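Local coordinates for protein oxidoreductase, Gfo/Idh/MocA family (Vibrio cholerae, PDB 1XEA) that probably works as an NAD(P)-dependent oxidoreductase of the Gfo/Idh/MocA family, binding its nucleotide through a Rossmann fold, with its substrate not established, at residues K16-I28 / L263-L276. Numbering follows the deposited sequence.
Sequences KAYLPVLAQWPDI and LASKGFDAMVQDWL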
loop_
_atom_site.group_PDB
_atom_site.type_symbol
_atom_site.label_atom_id
_atom_site.label_comp_id
_atom_site.label_asym_id
_atom_site.label_seq_id
_atom_site.Cartn_x
_atom_site.Cartn_y
_atom_site.Cartn_z
ATOM N N LYS A 16 22.428 13.043 17.239
ATOM C CA LYS A 16 21.147 12.761 16.594
ATOM C C LYS A 16 20.081 12.080 17.454
ATOM O O LYS A 16 18.892 12.353 17.296
ATOM C CB LYS A 16 21.352 11.910 15.339
ATOM C CG LYS A 16 21.696 12.673 14.078
ATOM C CD LYS A 16 21.581 11.756 12.860
ATOM C CE LYS A 16 21.887 12.483 11.538
ATOM N NZ LYS A 16 21.734 11.573 10.345
ATOM N N ALA A 17 20.484 11.203 18.365
ATOM C CA ALA A 17 19.496 10.496 19.168
ATOM C C ALA A 17 19.653 10.623 20.670
ATOM O O ALA A 17 18.780 11.149 21.362
ATOM C CB ALA A 17 19.493 9.018 18.781
ATOM N N TYR A 18 20.771 10.123 21.178
ATOM C CA TYR A 18 21.022 10.140 22.613
ATOM C C TYR A 18 20.902 11.507 23.285
ATOM O O TYR A 18 20.023 11.722 24.123
ATOM C CB TYR A 18 22.387 9.521 22.890
ATOM C CG TYR A 18 22.436 8.060 22.535
ATOM C CD1 TYR A 18 23.209 7.612 21.477
ATOM C CD2 TYR A 18 21.724 7.117 23.278
ATOM C CE1 TYR A 18 23.283 6.257 21.169
ATOM C CE2 TYR A 18 21.789 5.757 22.981
ATOM C CZ TYR A 18 22.575 5.334 21.926
ATOM O OH TYR A 18 22.687 3.988 21.644
ATOM N N LEU A 19 21.777 12.429 22.913
ATOM C CA LEU A 19 21.750 13.757 23.501
ATOM C C LEU A 19 20.344 14.360 23.508
ATOM O O LEU A 19 19.841 14.763 24.562
ATOM C CB LEU A 19 22.714 14.679 22.760
ATOM C CG LEU A 19 23.559 15.565 23.669
ATOM C CD1 LEU A 19 24.375 16.502 22.803
ATOM C CD2 LEU A 19 22.679 16.352 24.623
ATOM N N PRO A 20 19.681 14.415 22.338
ATOM C CA PRO A 20 18.336 14.987 22.325
ATOM C C PRO A 20 17.333 14.274 23.230
ATOM O O PRO A 20 16.438 14.906 23.792
ATOM C CB PRO A 20 17.954 14.939 20.844
ATOM C CG PRO A 20 18.767 13.824 20.299
ATOM C CD PRO A 20 20.085 14.005 20.980
ATOM N N VAL A 21 17.479 12.965 23.389
ATOM C CA VAL A 21 16.561 12.221 24.240
ATOM C C VAL A 21 16.879 12.452 25.702
ATOM O O VAL A 21 15.983 12.630 26.504
ATOM C CB VAL A 21 16.626 10.709 23.958
ATOM C CG1 VAL A 21 15.872 9.941 25.030
ATOM C CG2 VAL A 21 16.046 10.419 22.600
ATOM N N LEU A 22 18.158 12.453 26.049
ATOM C CA LEU A 22 18.535 12.652 27.431
ATOM C C LEU A 22 18.338 14.058 27.941
ATOM O O LEU A 22 17.828 14.247 29.041
ATOM C CB LEU A 22 19.980 12.256 27.632
ATOM C CG LEU A 22 20.147 10.828 28.144
ATOM C CD1 LEU A 22 19.508 9.821 27.198
ATOM C CD2 LEU A 22 21.623 10.563 28.293
ATOM N N ALA A 23 18.749 15.042 27.147
ATOM C CA ALA A 23 18.634 16.452 27.531
ATOM C C ALA A 23 17.191 16.840 27.816
ATOM O O ALA A 23 16.914 17.923 28.321
ATOM C CB ALA A 23 19.202 17.331 26.436
ATOM N N GLN A 24 16.279 15.934 27.508
ATOM C CA GLN A 24 14.864 16.171 27.700
ATOM C C GLN A 24 14.308 15.263 28.799
ATOM O O GLN A 24 13.230 15.513 29.334
ATOM C CB GLN A 24 14.159 15.933 26.358
ATOM C CG GLN A 24 12.677 15.692 26.425
ATOM C CD GLN A 24 12.330 14.239 26.226
ATOM O OE1 GLN A 24 12.766 13.371 26.982
ATOM N NE2 GLN A 24 11.546 13.960 25.194
ATOM N N TRP A 25 15.051 14.213 29.142
ATOM C CA TRP A 25 14.611 13.271 30.170
ATOM C C TRP A 25 14.495 13.937 31.533
ATOM O O TRP A 25 15.353 14.714 31.941
ATOM C CB TRP A 25 15.575 12.084 30.259
ATOM C CG TRP A 25 14.916 10.759 30.030
ATOM C CD1 TRP A 25 14.697 10.136 28.821
ATOM C CD2 TRP A 25 14.371 9.890 31.028
ATOM N NE1 TRP A 25 14.053 8.934 29.016
ATOM C CE2 TRP A 25 13.840 8.758 30.358
ATOM C CE3 TRP A 25 14.277 9.954 32.425
ATOM C CZ2 TRP A 25 13.224 7.700 31.040
ATOM C CZ3 TRP A 25 13.662 8.898 33.111
ATOM C CH2 TRP A 25 13.142 7.785 32.414
ATOM N N PRO A 26 13.412 13.647 32.252
ATOM C CA PRO A 26 13.200 14.234 33.577
ATOM C C PRO A 26 14.029 13.600 34.695
ATOM O O PRO A 26 14.263 12.391 34.701
ATOM C CB PRO A 26 11.694 14.062 33.791
ATOM C CG PRO A 26 11.396 12.799 33.063
ATOM C CD PRO A 26 12.200 12.962 31.779
ATOM N N ASP A 27 14.467 14.435 35.636
ATOM C CA ASP A 27 15.265 13.998 36.778
ATOM C C ASP A 27 16.609 13.406 36.384
ATOM O O ASP A 27 17.008 12.355 36.893
ATOM C CB ASP A 27 14.508 12.967 37.616
ATOM C CG ASP A 27 13.238 13.515 38.214
ATOM O OD1 ASP A 27 12.200 13.538 37.507
ATOM O OD2 ASP A 27 13.282 13.922 39.396
ATOM N N ILE A 28 17.306 14.070 35.474
ATOM C CA ILE A 28 18.604 13.585 35.036
ATOM C C ILE A 28 19.517 14.751 34.740
ATOM O O ILE A 28 19.217 15.574 33.875
ATOM C CB ILE A 28 18.477 12.729 33.766
ATOM C CG1 ILE A 28 17.764 11.431 34.107
ATOM C CG2 ILE A 28 19.853 12.426 33.172
ATOM C CD1 ILE A 28 17.578 10.541 32.916
ATOM N N LEU A 263 12.376 9.634 17.486
ATOM C CA LEU A 263 13.380 8.845 18.185
ATOM C C LEU A 263 12.719 7.720 18.986
ATOM O O LEU A 263 13.233 6.595 19.024
ATOM C CB LEU A 263 14.240 9.737 19.095
ATOM C CG LEU A 263 15.307 10.607 18.388
ATOM C CD1 LEU A 263 16.112 11.382 19.435
ATOM C CD2 LEU A 263 16.249 9.725 17.548
ATOM N N ALA A 264 11.571 8.015 19.600
ATOM C CA ALA A 264 10.836 7.030 20.401
ATOM C C ALA A 264 10.401 5.848 19.564
ATOM O O ALA A 264 10.471 4.688 20.004
ATOM C CB ALA A 264 9.617 7.669 21.035
ATOM N N SER A 265 9.935 6.143 18.358
ATOM C CA SER A 265 9.495 5.073 17.475
ATOM C C SER A 265 10.697 4.178 17.152
ATOM O O SER A 265 10.540 2.972 16.943
ATOM C CB SER A 265 8.906 5.636 16.191
ATOM O OG SER A 265 9.920 5.884 15.257
ATOM N N LYS A 266 11.895 4.766 17.122
ATOM C CA LYS A 266 13.094 3.988 16.851
ATOM C C LYS A 266 13.612 3.321 18.117
ATOM O O LYS A 266 14.766 2.891 18.187
ATOM C CB LYS A 266 14.185 4.856 16.248
ATOM C CG LYS A 266 13.839 5.434 14.898
ATOM C CD LYS A 266 15.109 5.799 14.121
ATOM C CE LYS A 266 14.767 6.644 12.918
ATOM N NZ LYS A 266 13.743 6.010 12.070
ATOM N N GLY A 267 12.731 3.243 19.111
ATOM C CA GLY A 267 13.049 2.606 20.378
ATOM C C GLY A 267 14.090 3.250 21.277
ATOM O O GLY A 267 14.475 2.666 22.289
ATOM N N PHE A 268 14.557 4.446 20.944
ATOM C CA PHE A 268 15.553 5.064 21.792
ATOM C C PHE A 268 15.029 5.414 23.169
ATOM O O PHE A 268 15.643 5.043 24.164
ATOM C CB PHE A 268 16.170 6.278 21.105
ATOM C CG PHE A 268 17.105 5.918 19.978
ATOM C CD1 PHE A 268 16.610 5.518 18.733
ATOM C CD2 PHE A 268 18.478 5.946 20.167
ATOM C CE1 PHE A 268 17.477 5.158 17.690
ATOM C CE2 PHE A 268 19.343 5.587 19.132
ATOM C CZ PHE A 268 18.836 5.191 17.890
ATOM N N ASP A 269 13.896 6.100 23.248
ATOM C CA ASP A 269 13.343 6.451 24.556
ATOM C C ASP A 269 13.148 5.203 25.414
ATOM O O ASP A 269 13.469 5.205 26.597
ATOM C CB ASP A 269 11.998 7.177 24.409
ATOM C CG ASP A 269 12.131 8.529 23.717
ATOM O OD1 ASP A 269 11.146 9.305 23.699
ATOM O OD2 ASP A 269 13.220 8.827 23.175
ATOM N N ALA A 270 12.617 4.139 24.815
ATOM C CA ALA A 270 12.373 2.903 25.550
ATOM C C ALA A 270 13.664 2.287 26.064
ATOM O O ALA A 270 13.712 1.754 27.169
ATOM C CB ALA A 270 11.641 1.918 24.665
HETATM N N MSE A 271 14.706 2.351 25.247
HETATM C CA MSE A 271 15.990 1.799 25.624
HETATM C C MSE A 271 16.581 2.617 26.774
HETATM O O MSE A 271 16.962 2.062 27.802
HETATM C CB MSE A 271 16.936 1.812 24.426
HETATM C CG MSE A 271 18.286 1.194 24.723
HETATM SE SE MSE A 271 19.562 1.450 23.313
HETATM C CE MSE A 271 19.483 3.394 23.193
ATOM N N VAL A 272 16.641 3.935 26.611
ATOM C CA VAL A 272 17.191 4.796 27.651
ATOM C C VAL A 272 16.520 4.517 28.988
ATOM O O VAL A 272 17.163 4.529 30.037
ATOM C CB VAL A 272 17.036 6.272 27.275
ATOM C CG1 VAL A 272 17.486 7.155 28.420
ATOM C CG2 VAL A 272 17.857 6.560 26.034
ATOM N N GLN A 273 15.224 4.255 28.940
ATOM C CA GLN A 273 14.455 3.926 30.126
ATOM C C GLN A 273 15.049 2.681 30.795
ATOM O O GLN A 273 15.429 2.720 31.958
ATOM C CB GLN A 273 13.021 3.632 29.720
ATOM C CG GLN A 273 12.264 2.852 30.753
ATOM C CD GLN A 273 11.623 3.762 31.757
ATOM O OE1 GLN A 273 10.441 4.096 31.629
ATOM N NE2 GLN A 273 12.397 4.198 32.755
ATOM N N ASP A 274 15.115 1.576 30.051
ATOM C CA ASP A 274 15.656 0.315 30.560
ATOM C C ASP A 274 17.056 0.567 31.098
ATOM O O ASP A 274 17.391 0.114 32.181
ATOM C CB ASP A 274 15.689 -0.732 29.433
ATOM C CG ASP A 274 15.914 -2.161 29.936
ATOM O OD1 ASP A 274 15.248 -2.553 30.924
ATOM O OD2 ASP A 274 16.729 -2.907 29.327
ATOM N N TRP A 275 17.862 1.299 30.334
ATOM C CA TRP A 275 19.228 1.629 30.724
ATOM C C TRP A 275 19.277 2.302 32.079
ATOM O O TRP A 275 20.024 1.883 32.954
ATOM C CB TRP A 275 19.854 2.561 29.684
ATOM C CG TRP A 275 20.980 3.436 30.192
ATOM C CD1 TRP A 275 21.104 4.803 30.035
ATOM C CD2 TRP A 275 22.149 3.010 30.900
ATOM N NE1 TRP A 275 22.275 5.240 30.599
ATOM C CE2 TRP A 275 22.936 4.166 31.138
ATOM C CE3 TRP A 275 22.612 1.763 31.360
ATOM C CZ2 TRP A 275 24.167 4.110 31.815
ATOM C CZ3 TRP A 275 23.841 1.712 32.035
ATOM C CH2 TRP A 275 24.598 2.880 32.254
ATOM N N LEU A 276 18.496 3.361 32.244
ATOM C CA LEU A 276 18.495 4.089 33.502
ATOM C C LEU A 276 18.089 3.205 34.675
ATOM O O LEU A 276 18.705 3.279 35.736
ATOM C CB LEU A 276 17.575 5.308 33.408
ATOM C CG LEU A 276 17.953 6.381 32.376
ATOM C CD1 LEU A 276 16.869 7.428 32.371
ATOM C CD2 LEU A 276 19.318 6.998 32.684
#
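Three CH-pi contacts and one T-shaped aromatic pair, with no hydrogen bond across the interface, join Ala-17, Tyr-18 and Trp-25 to Phe-268, Val-272 and Leu-276. Segment 16-28 carries the later part of helix 12-22, the first helix of the Rossmann fold, whose start overlaps a GxGxxA-type sequence consistent with dinucleotide binding, and the loop into strand 28-33. Helix 268-276 crosses helix 16-22 at -66° with axes 10.3 Å apart, and contacts continue into the turn 22-25 and to Ile-28.

At one end, Ala-17 CB sits over a face of the Phe-268 ring, 3.8 Å from its centroid. That ring turns its edge to a face of Tyr-18, with planes at 74°. The chain of Met-271, a selenomethionine, bends at its last torsion, carrying CE obliquely up to the tyrosine ring, while Tyr-18 OH reaches past the contact to hydrogen-bond Asp-93.

In the middle, Val-21 points toward segment 263-276, among Leu-263, Asp-269 and Val-272. Its CG2, beside the backbone N, meets Leu-263 CD1, whereas CG1, anti to that N, lies 4.0 Å from Val-272 CG2. Leu-263 belongs to the preceding helix, which a Schellman motif closes through Phe-268 N to Leu-263 O at 3.2 Å and Gly-267 N to Ala-264 O at 2.8 Å, with Gly-267 at C-prime.

At the close of the type I turn from Leu-22 to Trp-25, the indole lies flat against two residues one turn apart: Val-272 CG1 over its five-membered ring, and Leu-276 CD1 3.5 Å from the six-membered centroid, only 7° off the ring normal.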